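Local atomic coordinates of exopolyphosphatase (Aquifex aeolicus, PDB entry 1T6C), a protein that probably hydrolyses phosphoanhydride bonds of polyphosphate or guanosine pentaphosphate, as a calcium-binding member of the Ppx/GppA phosphatase family with an actin-like fold. Residues E193-E198 / I278-K283. Numbering follows the deposited sequence.
Sequences EFLEKE and IGIFLK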
loop_
_atom_site.group_PDB
_atom_site.type_symbol
_atom_site.label_atom_id
_atom_site.label_comp_id
_atom_site.label_asym_id
_atom_site.label_seq_id
_atom_site.Cartn_x
_atom_site.Cartn_y
_atom_site.Cartn_z
ATOM N N GLU A 193 -14.215 -17.822 6.775
ATOM C CA GLU A 193 -14.365 -18.942 5.865
ATOM C C GLU A 193 -13.914 -18.533 4.463
ATOM O O GLU A 193 -13.265 -19.311 3.750
ATOM C CB GLU A 193 -15.818 -19.433 5.834
ATOM C CG GLU A 193 -16.328 -20.085 7.100
ATOM C CD GLU A 193 -17.845 -20.378 7.084
ATOM O OE1 GLU A 193 -18.572 -19.918 6.174
ATOM O OE2 GLU A 193 -18.317 -21.091 7.994
ATOM N N PHE A 194 -14.311 -17.332 4.035
ATOM C CA PHE A 194 -13.943 -16.845 2.718
ATOM C C PHE A 194 -12.434 -16.664 2.641
ATOM O O PHE A 194 -11.801 -17.055 1.659
ATOM C CB PHE A 194 -14.675 -15.533 2.390
ATOM C CG PHE A 194 -14.064 -14.799 1.242
ATOM C CD1 PHE A 194 -14.271 -15.241 -0.060
ATOM C CD2 PHE A 194 -13.219 -13.738 1.449
ATOM C CE1 PHE A 194 -13.677 -14.602 -1.125
ATOM C CE2 PHE A 194 -12.605 -13.094 0.381
ATOM C CZ PHE A 194 -12.858 -13.508 -0.915
ATOM N N LEU A 195 -11.837 -16.084 3.676
ATOM C CA LEU A 195 -10.414 -15.820 3.639
ATOM C C LEU A 195 -9.641 -17.142 3.644
ATOM O O LEU A 195 -8.640 -17.251 2.957
ATOM C CB LEU A 195 -9.991 -14.931 4.795
ATOM C CG LEU A 195 -10.324 -13.464 4.725
ATOM C CD1 LEU A 195 -9.861 -12.776 5.980
ATOM C CD2 LEU A 195 -9.712 -12.819 3.488
ATOM N N GLU A 196 -10.152 -18.171 4.320
ATOM C CA GLU A 196 -9.505 -19.500 4.324
ATOM C C GLU A 196 -9.499 -20.047 2.890
ATOM O O GLU A 196 -8.483 -20.538 2.431
ATOM C CB GLU A 196 -10.276 -20.438 5.267
ATOM C CG GLU A 196 -9.759 -21.871 5.278
ATOM C CD GLU A 196 -8.843 -22.158 6.439
ATOM O OE1 GLU A 196 -9.179 -21.810 7.613
ATOM O OE2 GLU A 196 -7.769 -22.755 6.179
ATOM N N LYS A 197 -10.627 -19.913 2.186
ATOM C CA LYS A 197 -10.786 -20.381 0.788
ATOM C C LYS A 197 -9.775 -19.697 -0.131
ATOM O O LYS A 197 -9.087 -20.362 -0.940
ATOM C CB LYS A 197 -12.200 -20.113 0.275
ATOM C CG LYS A 197 -12.447 -20.314 -1.267
ATOM C CD LYS A 197 -13.840 -19.790 -1.774
ATOM C CE LYS A 197 -13.794 -19.522 -3.301
ATOM N NZ LYS A 197 -14.553 -20.446 -4.187
ATOM N N GLU A 198 -9.628 -18.390 0.023
ATOM C CA GLU A 198 -8.755 -17.623 -0.869
ATOM C C GLU A 198 -7.291 -17.748 -0.494
ATOM O O GLU A 198 -6.440 -17.917 -1.378
ATOM C CB GLU A 198 -9.205 -16.161 -0.964
ATOM C CG GLU A 198 -10.594 -15.998 -1.576
ATOM C CD GLU A 198 -10.734 -16.595 -2.983
ATOM O OE1 GLU A 198 -10.677 -15.832 -3.965
ATOM O OE2 GLU A 198 -10.945 -17.826 -3.111
ATOM N N ILE A 278 -7.510 -6.166 9.524
ATOM C CA ILE A 278 -6.843 -6.933 10.578
ATOM C C ILE A 278 -7.069 -8.416 10.325
ATOM O O ILE A 278 -6.144 -9.217 10.474
ATOM C CB ILE A 278 -7.361 -6.532 11.955
ATOM C CG1 ILE A 278 -6.999 -5.091 12.275
ATOM C CG2 ILE A 278 -6.740 -7.423 13.025
ATOM C CD1 ILE A 278 -7.768 -4.556 13.475
ATOM N N GLY A 279 -8.261 -8.804 9.906
ATOM C CA GLY A 279 -8.586 -10.201 9.636
ATOM C C GLY A 279 -7.756 -10.838 8.542
ATOM O O GLY A 279 -7.369 -12.022 8.654
ATOM N N ILE A 280 -7.433 -10.067 7.501
ATOM C CA ILE A 280 -6.599 -10.562 6.437
ATOM C C ILE A 280 -5.255 -10.975 7.010
ATOM O O ILE A 280 -4.744 -12.039 6.687
ATOM C CB ILE A 280 -6.389 -9.500 5.305
ATOM C CG1 ILE A 280 -7.676 -9.308 4.520
ATOM C CG2 ILE A 280 -5.201 -9.935 4.396
ATOM C CD1 ILE A 280 -7.587 -8.153 3.531
ATOM N N PHE A 281 -4.664 -10.137 7.838
ATOM C CA PHE A 281 -3.342 -10.469 8.403
ATOM C C PHE A 281 -3.435 -11.602 9.395
ATOM O O PHE A 281 -2.529 -12.441 9.436
ATOM C CB PHE A 281 -2.720 -9.245 9.049
ATOM C CG PHE A 281 -2.214 -8.255 8.036
ATOM C CD1 PHE A 281 -2.983 -7.161 7.670
ATOM C CD2 PHE A 281 -1.012 -8.467 7.392
ATOM C CE1 PHE A 281 -2.530 -6.299 6.696
ATOM C CE2 PHE A 281 -0.573 -7.600 6.401
ATOM C CZ PHE A 281 -1.314 -6.529 6.077
ATOM N N LEU A 282 -4.507 -11.660 10.174
ATOM C CA LEU A 282 -4.659 -12.724 11.198
ATOM C C LEU A 282 -4.771 -14.073 10.478
ATOM O O LEU A 282 -4.037 -15.036 10.788
ATOM C CB LEU A 282 -5.894 -12.428 12.061
ATOM C CG LEU A 282 -6.117 -13.408 13.208
ATOM C CD1 LEU A 282 -5.019 -13.216 14.265
ATOM C CD2 LEU A 282 -7.524 -13.160 13.755
ATOM N N LYS A 283 -5.685 -14.167 9.509
ATOM C CA LYS A 283 -5.852 -15.390 8.736
ATOM C C LYS A 283 -4.593 -15.749 7.936
ATOM O O LYS A 283 -4.265 -16.922 7.784
ATOM C CB LYS A 283 -7.134 -15.350 7.867
ATOM C CG LYS A 283 -7.440 -16.632 7.093
ATOM C CD LYS A 283 -7.695 -17.874 7.958
ATOM C CE LYS A 283 -8.997 -17.801 8.735
ATOM N NZ LYS A 283 -9.298 -19.165 9.363
#
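Lys283 NZ is shared by two carboxylates, forming a salt bridge to Glu196 OE1 at 3.2 Å and another to Glu286 on its own helix. The contact joins helices 185-199 and 274-288 of the actin-like fold, whose short segments cross at -53° with axes 10.2 Å apart. The ammonium group meets OE1 from above the carboxylate plane, 40° out of it, and the two side chains cross at about a right angle. With Lys283 CG anti to the backbone N (chi1 -176°), that carbon lies against Leu195 CB at 3.8 Å, and the bends at chi2 and chi3 then turn the end of the chain to the carboxylate of Glu196. A methionine in place of Lys283 would probably leave Glu196 and Glu286 without their shared cation. Leu195 points toward the other helix, where its CD1 rests against the backbone, 3.7 Å from Gly279 O. Ile280 also packs on Thr150 and Tyr152 of strand 149-156, with its side chain about 9 Å from the bound calcium ion. Ile280 CG1 lies 4.2 Å from Leu195 CD2, the other methyl of the leucine fork.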